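Local coordinates for FMN-binding protein (Syntrophomonas wolfei subsp. wolfei, PDB 3IN6), which is a flavoprotein that binds flavin mononucleotide at the interface of its dimer and is probably of the split-barrel FMN-binding kind, at residues N29-L35 against I46-L52; G78-V84 against I96-L102. One frame throughout, in Å; residues are numbered along the deposited sequence.

Interaction 1 (N29-L35 against I46-L52). With FMN (flavin mononucleotide), chain C.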
# COMPACT_ATOMS: atom_id res chain seq x y z
N ASN A 29 -11.57 -4.17 10.41
CA ASN A 29 -10.88 -2.89 10.64
C ASN A 29 -9.52 -3.04 11.35
O ASN A 29 -9.28 -2.45 12.39
CB ASN A 29 -11.79 -1.88 11.38
CG ASN A 29 -12.96 -1.37 10.52
OD1 ASN A 29 -13.66 -0.45 10.93
ND2 ASN A 29 -13.17 -1.95 9.34
N TYR A 30 -8.64 -3.85 10.77
CA TYR A 30 -7.31 -4.01 11.36
C TYR A 30 -6.49 -2.74 11.15
O TYR A 30 -6.68 -2.02 10.16
CB TYR A 30 -6.57 -5.20 10.73
CG TYR A 30 -7.12 -6.56 11.11
CD1 TYR A 30 -6.80 -7.14 12.33
CD2 TYR A 30 -7.92 -7.27 10.24
CE1 TYR A 30 -7.30 -8.38 12.68
CE2 TYR A 30 -8.42 -8.51 10.57
CZ TYR A 30 -8.10 -9.06 11.79
OH TYR A 30 -8.60 -10.28 12.13
N ILE A 31 -5.60 -2.47 12.09
CA ILE A 31 -4.68 -1.33 12.01
C ILE A 31 -3.89 -1.46 10.70
O ILE A 31 -3.71 -0.49 9.97
CB ILE A 31 -3.68 -1.32 13.18
CG1 ILE A 31 -4.39 -1.16 14.52
CG2 ILE A 31 -2.68 -0.18 13.05
CD1 ILE A 31 -3.45 -1.23 15.74
N SER A 32 -3.50 -2.70 10.39
CA SER A 32 -2.70 -2.99 9.22
C SER A 32 -3.55 -3.06 7.94
O SER A 32 -3.60 -4.09 7.26
CB SER A 32 -1.97 -4.31 9.44
OG SER A 32 -2.89 -5.37 9.32
N THR A 33 -4.23 -1.95 7.66
CA THR A 33 -5.06 -1.79 6.48
C THR A 33 -4.66 -0.47 5.80
O THR A 33 -4.55 0.55 6.48
CB THR A 33 -6.54 -1.70 6.87
OG1 THR A 33 -6.92 -2.86 7.62
CG2 THR A 33 -7.42 -1.58 5.64
N THR A 34 -4.47 -0.48 4.48
CA THR A 34 -4.05 0.71 3.76
C THR A 34 -4.84 0.96 2.49
O THR A 34 -5.50 0.05 1.97
CB THR A 34 -2.55 0.61 3.30
OG1 THR A 34 -2.41 -0.41 2.29
CG2 THR A 34 -1.62 0.36 4.48
N LEU A 35 -4.75 2.20 2.00
CA LEU A 35 -5.39 2.64 0.74
C LEU A 35 -4.31 3.35 -0.09
O LEU A 35 -3.74 4.36 0.33
CB LEU A 35 -6.59 3.56 1.00
CG LEU A 35 -7.24 4.24 -0.24
CD1 LEU A 35 -7.72 3.17 -1.22
CD2 LEU A 35 -8.43 5.17 0.15
N ILE A 46 0.27 6.20 -0.44
CA ILE A 46 -0.30 5.15 0.40
C ILE A 46 -0.50 5.73 1.82
O ILE A 46 0.31 6.53 2.31
CB ILE A 46 0.57 3.91 0.43
CG1 ILE A 46 -0.15 2.80 1.23
CG2 ILE A 46 1.96 4.23 0.97
CD1 ILE A 46 0.51 1.48 1.17
N ALA A 47 -1.60 5.35 2.45
CA ALA A 47 -1.92 5.83 3.78
C ALA A 47 -2.65 4.74 4.55
O ALA A 47 -3.34 3.89 3.95
CB ALA A 47 -2.81 7.09 3.69
N VAL A 48 -2.48 4.75 5.87
CA VAL A 48 -3.18 3.82 6.75
C VAL A 48 -4.64 4.31 6.88
O VAL A 48 -4.89 5.47 7.23
CB VAL A 48 -2.52 3.71 8.13
CG1 VAL A 48 -3.33 2.79 9.01
CG2 VAL A 48 -1.08 3.22 7.99
N ILE A 49 -5.59 3.42 6.59
CA ILE A 49 -7.02 3.73 6.60
C ILE A 49 -7.81 2.52 7.10
O ILE A 49 -7.96 1.54 6.35
CB ILE A 49 -7.52 4.05 5.15
CG1 ILE A 49 -6.73 5.21 4.55
CG2 ILE A 49 -9.01 4.37 5.14
CD1 ILE A 49 -6.72 6.51 5.39
N SER A 50 -8.32 2.58 8.33
CA SER A 50 -9.07 1.45 8.87
C SER A 50 -10.56 1.70 9.26
O SER A 50 -11.24 0.73 9.62
CB SER A 50 -8.33 0.84 10.07
OG SER A 50 -8.36 1.71 11.19
N VAL A 51 -11.07 2.95 9.24
CA VAL A 51 -12.51 3.15 9.56
C VAL A 51 -13.32 2.84 8.30
O VAL A 51 -13.76 3.74 7.56
CB VAL A 51 -12.81 4.55 10.11
CG1 VAL A 51 -14.30 4.64 10.50
CG2 VAL A 51 -11.95 4.84 11.31
N LEU A 52 -13.52 1.54 8.07
CA LEU A 52 -14.14 1.03 6.83
C LEU A 52 -15.25 0.01 7.02
O LEU A 52 -15.32 -0.68 8.04
CB LEU A 52 -13.10 0.25 6.01
CG LEU A 52 -11.81 0.88 5.53
CD1 LEU A 52 -11.04 -0.21 4.79
CD2 LEU A 52 -12.09 2.09 4.62
N1 FMN C . -7.56 8.52 8.31
C2 FMN C . -8.79 8.56 7.67
O2 FMN C . -9.14 9.58 7.07
N3 FMN C . -9.62 7.45 7.71
C4 FMN C . -9.24 6.30 8.40
O4 FMN C . -10.02 5.33 8.42
C4A FMN C . -8.01 6.28 9.06
N5 FMN C . -7.60 5.15 9.77
C5A FMN C . -6.37 5.10 10.42
C6 FMN C . -5.99 3.94 11.11
C7 FMN C . -4.76 3.89 11.77
C7M FMN C . -4.38 2.64 12.50
C8 FMN C . -3.90 5.00 11.74
C8M FMN C . -2.56 4.96 12.44
C9 FMN C . -4.27 6.15 11.04
C9A FMN C . -5.52 6.22 10.38
N10 FMN C . -5.92 7.36 9.67
C10 FMN C . -7.16 7.39 9.02
C1' FMN C . -5.05 8.59 9.61
C2' FMN C . -4.25 8.70 8.31
O2' FMN C . -3.50 7.53 8.09
C3' FMN C . -3.35 9.94 8.39
O3' FMN C . -4.17 11.09 8.31
C4' FMN C . -2.26 9.99 7.31
O4' FMN C . -1.34 11.01 7.61
C5' FMN C . -2.83 10.27 5.93
O5' FMN C . -1.79 10.22 4.98
P FMN C . -1.84 11.08 3.61
O1P FMN C . -1.67 12.55 3.88
O2P FMN C . -3.15 10.89 2.86
O3P FMN C . -0.65 10.60 2.85
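Asn29, the first residue beyond helix 2-28, with positive phi, uses its side-chain amide to hold the backbone of Leu52. ND2 donates to Leu52 O at 2.8 Å, with that oxygen in the amide plane, and also to Ile26 O of the helix; OD1 takes weak bonds from Leu52 N and Arg118. An amide suits this place because it offers a donor and an acceptor to one backbone residue. Leu35 and Ala47 form a hydrogen-bonded antiparallel pair, Leu35 N reaching Ala47 O at 2.9 Å, and Ile49 N donates to Thr33 O at 3.1 Å. Thr33 OG1 lies beside the backbone N (chi1 -57°), which brings it to Tyr30 O and leaves CG2 to meet Leu52 CD1 tip to tip. The end of strand 44-48 and the loop after it turn several main-chain groups to the flavin: Ser50 N meets FMN N5 at 3.0 Å, nearly straight at 169°, Val51 N meets FMN O4 at 2.7 Å, and Val48 O accepts from the ribityl O2'. Since main-chain N-H groups meet both N5 and O4, the two are recognised by backbone shape, and their hydrogen bonds would probably favour electron density on that side of the ring.

Interaction 2 (G78-V84 against I96-L102); sequences GKGVFMV and IRVYVEL. With FMN (flavin mononucleotide), chain E.
With CG2 anti to the backbone N in Val81 and CG beside its own N in Tyr99 (chi1 -60°), this non-hydrogen-bonded pair, its side chains on one face, brings methyl and ring together. Val81 CG2 rests 3.7 Å from the centroid of the Tyr99 ring, 14° off its normal, a CH-pi contact over the centre of one face. A branched residue fits here, since one methyl can cover the ring while the backbone stays extended. Arg97 bends at chi3 (-63°), and its NH1 donates to FMN O2P at 3.1 Å, with the phosphorus at the guanidinium edge and in its plane; Tyr99 OH lies over one face, offset toward the rim. NH1 also bonds Ile46 O of the second subunit and NH2 bonds Pro142 O, so several acceptors restrain the group. These residues belong to the hairpin of strands 79-87 and 92-106, in the middle of the antiparallel sheet of a fold consistent with the split barrel of FMN-binding proteins. Phe82 and Val98 form one of its hydrogen-bonded pairs, with Phe82 N to Val98 O at 2.8 Å. On that face the Phe82 ring offers its edge to Val100, CD2 to CG1 at 3.9 Å, and glycine suits position 80 because a CB there would crowd Val100 CG2. Replacing Tyr99 with an alanine would probably leave Val81 CG2 beside a gap, uncover a face of the Arg97 guanidinium and deprive Asn45 of the second subunit of its hydroxyl partner. At the far end Lys79 and Glu101 run side by side, NZ and OE2 4.4 Å apart, short of a salt bridge; NZ instead bonds Asn41 O and forms a salt bridge with Glu43, both of the second subunit.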
# COMPACT_ATOMS: atom_id res chain seq x y z
N GLY A 78 -9.72 9.29 -8.92
CA GLY A 78 -10.77 8.37 -8.52
C GLY A 78 -10.38 6.92 -8.32
O GLY A 78 -11.23 6.12 -7.90
N LYS A 79 -9.12 6.56 -8.54
CA LYS A 79 -8.71 5.16 -8.44
C LYS A 79 -7.87 4.82 -7.23
O LYS A 79 -7.10 5.63 -6.76
CB LYS A 79 -8.03 4.70 -9.73
CG LYS A 79 -8.96 4.88 -10.95
CD LYS A 79 -8.62 3.94 -12.10
CE LYS A 79 -9.32 4.38 -13.40
NZ LYS A 79 -8.91 3.54 -14.57
N GLY A 80 -8.04 3.62 -6.72
CA GLY A 80 -7.29 3.19 -5.54
C GLY A 80 -7.30 1.70 -5.30
O GLY A 80 -7.94 0.93 -6.03
N VAL A 81 -6.55 1.29 -4.30
CA VAL A 81 -6.55 -0.11 -3.91
C VAL A 81 -6.34 -0.24 -2.41
O VAL A 81 -5.37 0.29 -1.86
CB VAL A 81 -5.48 -0.96 -4.66
CG1 VAL A 81 -4.03 -0.43 -4.46
CG2 VAL A 81 -5.60 -2.43 -4.22
N PHE A 82 -7.26 -0.93 -1.76
CA PHE A 82 -7.15 -1.22 -0.36
C PHE A 82 -6.39 -2.51 -0.22
O PHE A 82 -6.50 -3.40 -1.08
CB PHE A 82 -8.50 -1.45 0.31
CG PHE A 82 -9.28 -0.21 0.56
CD1 PHE A 82 -9.05 0.54 1.71
CD2 PHE A 82 -10.28 0.17 -0.30
CE1 PHE A 82 -9.79 1.67 1.97
CE2 PHE A 82 -11.04 1.30 -0.04
CZ PHE A 82 -10.79 2.05 1.10
N MSE A 83 -5.62 -2.60 0.85
CA MSE A 83 -4.96 -3.83 1.17
C MSE A 83 -5.03 -4.03 2.65
O MSE A 83 -4.80 -3.10 3.41
CB MSE A 83 -3.49 -3.88 0.75
CG MSE A 83 -2.82 -5.22 1.24
SE MSE A 83 -1.01 -5.58 0.71
CE MSE A 83 -1.25 -6.52 -0.95
N VAL A 84 -5.38 -5.25 3.05
CA VAL A 84 -5.31 -5.67 4.45
C VAL A 84 -4.24 -6.75 4.43
O VAL A 84 -4.24 -7.58 3.50
CB VAL A 84 -6.60 -6.29 4.97
CG1 VAL A 84 -6.39 -6.90 6.40
CG2 VAL A 84 -7.73 -5.29 4.96
N ILE A 96 -5.72 -9.44 1.84
CA ILE A 96 -6.52 -9.32 0.62
C ILE A 96 -6.20 -7.99 -0.03
O ILE A 96 -5.71 -7.06 0.65
CB ILE A 96 -8.03 -9.36 0.97
CG1 ILE A 96 -8.93 -9.59 -0.26
CG2 ILE A 96 -8.44 -8.07 1.76
CD1 ILE A 96 -8.85 -10.99 -0.89
N ARG A 97 -6.48 -7.90 -1.33
CA ARG A 97 -6.34 -6.65 -2.06
C ARG A 97 -7.67 -6.38 -2.69
O ARG A 97 -8.20 -7.23 -3.42
CB ARG A 97 -5.28 -6.74 -3.14
CG ARG A 97 -3.88 -6.69 -2.62
CD ARG A 97 -2.85 -6.81 -3.74
NE ARG A 97 -2.92 -8.09 -4.44
CZ ARG A 97 -2.10 -8.43 -5.44
NH1 ARG A 97 -1.15 -7.60 -5.87
NH2 ARG A 97 -2.23 -9.61 -6.03
N VAL A 98 -8.23 -5.20 -2.41
CA VAL A 98 -9.49 -4.80 -2.98
C VAL A 98 -9.31 -3.51 -3.79
O VAL A 98 -9.04 -2.45 -3.23
CB VAL A 98 -10.54 -4.55 -1.88
CG1 VAL A 98 -11.87 -4.28 -2.50
CG2 VAL A 98 -10.63 -5.75 -0.89
N TYR A 99 -9.50 -3.62 -5.11
CA TYR A 99 -9.36 -2.50 -6.04
C TYR A 99 -10.66 -1.75 -6.20
O TYR A 99 -11.70 -2.35 -6.45
CB TYR A 99 -8.87 -3.00 -7.40
CG TYR A 99 -7.54 -3.69 -7.32
CD1 TYR A 99 -7.45 -5.00 -6.89
CD2 TYR A 99 -6.38 -3.06 -7.70
CE1 TYR A 99 -6.27 -5.65 -6.83
CE2 TYR A 99 -5.16 -3.70 -7.62
CZ TYR A 99 -5.12 -5.00 -7.20
OH TYR A 99 -3.93 -5.68 -7.10
N VAL A 100 -10.57 -0.43 -6.13
CA VAL A 100 -11.75 0.40 -6.07
C VAL A 100 -11.73 1.65 -6.97
O VAL A 100 -10.70 2.08 -7.45
CB VAL A 100 -11.96 0.89 -4.62
CG1 VAL A 100 -12.23 -0.28 -3.64
CG2 VAL A 100 -10.73 1.71 -4.15
N GLU A 101 -12.90 2.22 -7.14
CA GLU A 101 -13.07 3.50 -7.81
C GLU A 101 -14.02 4.33 -6.98
O GLU A 101 -15.05 3.83 -6.54
CB GLU A 101 -13.64 3.33 -9.21
CG GLU A 101 -12.70 2.61 -10.13
CD GLU A 101 -13.23 2.53 -11.57
OE1 GLU A 101 -14.39 2.92 -11.81
OE2 GLU A 101 -12.46 2.05 -12.44
N LEU A 102 -13.70 5.61 -6.76
CA LEU A 102 -14.56 6.48 -5.97
C LEU A 102 -15.88 6.73 -6.68
O LEU A 102 -15.90 7.21 -7.79
CB LEU A 102 -13.88 7.81 -5.70
CG LEU A 102 -14.60 8.75 -4.71
CD1 LEU A 102 -14.62 8.15 -3.30
CD2 LEU A 102 -13.90 10.08 -4.72
N1 FMN E . 8.03 -10.55 -5.24
C2 FMN E . 9.11 -9.89 -5.78
O2 FMN E . 9.19 -9.78 -7.01
N3 FMN E . 10.07 -9.35 -4.94
C4 FMN E . 9.96 -9.49 -3.56
O4 FMN E . 10.83 -9.02 -2.82
C4A FMN E . 8.88 -10.16 -3.02
N5 FMN E . 8.76 -10.30 -1.65
C5A FMN E . 7.68 -10.98 -1.12
C6 FMN E . 7.59 -11.10 0.26
C7 FMN E . 6.51 -11.77 0.83
C7M FMN E . 6.44 -11.89 2.33
C8 FMN E . 5.52 -12.31 0.02
C8M FMN E . 4.35 -13.03 0.63
C9 FMN E . 5.60 -12.17 -1.37
C9A FMN E . 6.69 -11.51 -1.96
N10 FMN E . 6.81 -11.36 -3.35
C10 FMN E . 7.90 -10.70 -3.87
C1' FMN E . 5.80 -11.93 -4.32
C2' FMN E . 4.82 -10.89 -4.87
O2' FMN E . 4.16 -10.23 -3.81
C3' FMN E . 3.81 -11.58 -5.80
O3' FMN E . 4.50 -11.95 -6.97
C4' FMN E . 2.59 -10.70 -6.11
O4' FMN E . 1.54 -11.46 -6.67
C5' FMN E . 2.93 -9.61 -7.10
O5' FMN E . 1.81 -8.80 -7.31
P FMN E . 1.55 -8.06 -8.72
O1P FMN E . 2.69 -7.12 -9.01
O2P FMN E . 0.26 -7.29 -8.60
O3P FMN E . 1.41 -9.08 -9.85

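In the fold
Interactions 1 and 2 are both largely buried and belong to two hairpins of one sheet, joined where strand 33-38 runs beside strand 79-87; Thr34 N probably bonds to Met83 O, at 2.8 Å, and Leu52 packs on Phe82. Interaction 1 lies at an outer strand and soon leaves regular pairing, so its backbone serves the isoalloxazine and ribityl of one FMN. Interaction 2 is closer to the centre of the chain, is paired throughout, and reaches the phosphate of the other FMN through a charged side chain. Both face the second subunit: the FMN bonded by Ser50 and Val51 of one chain is also bonded by Arg97 NH1 of the other, so each flavin is served by both contacts, one from each subunit.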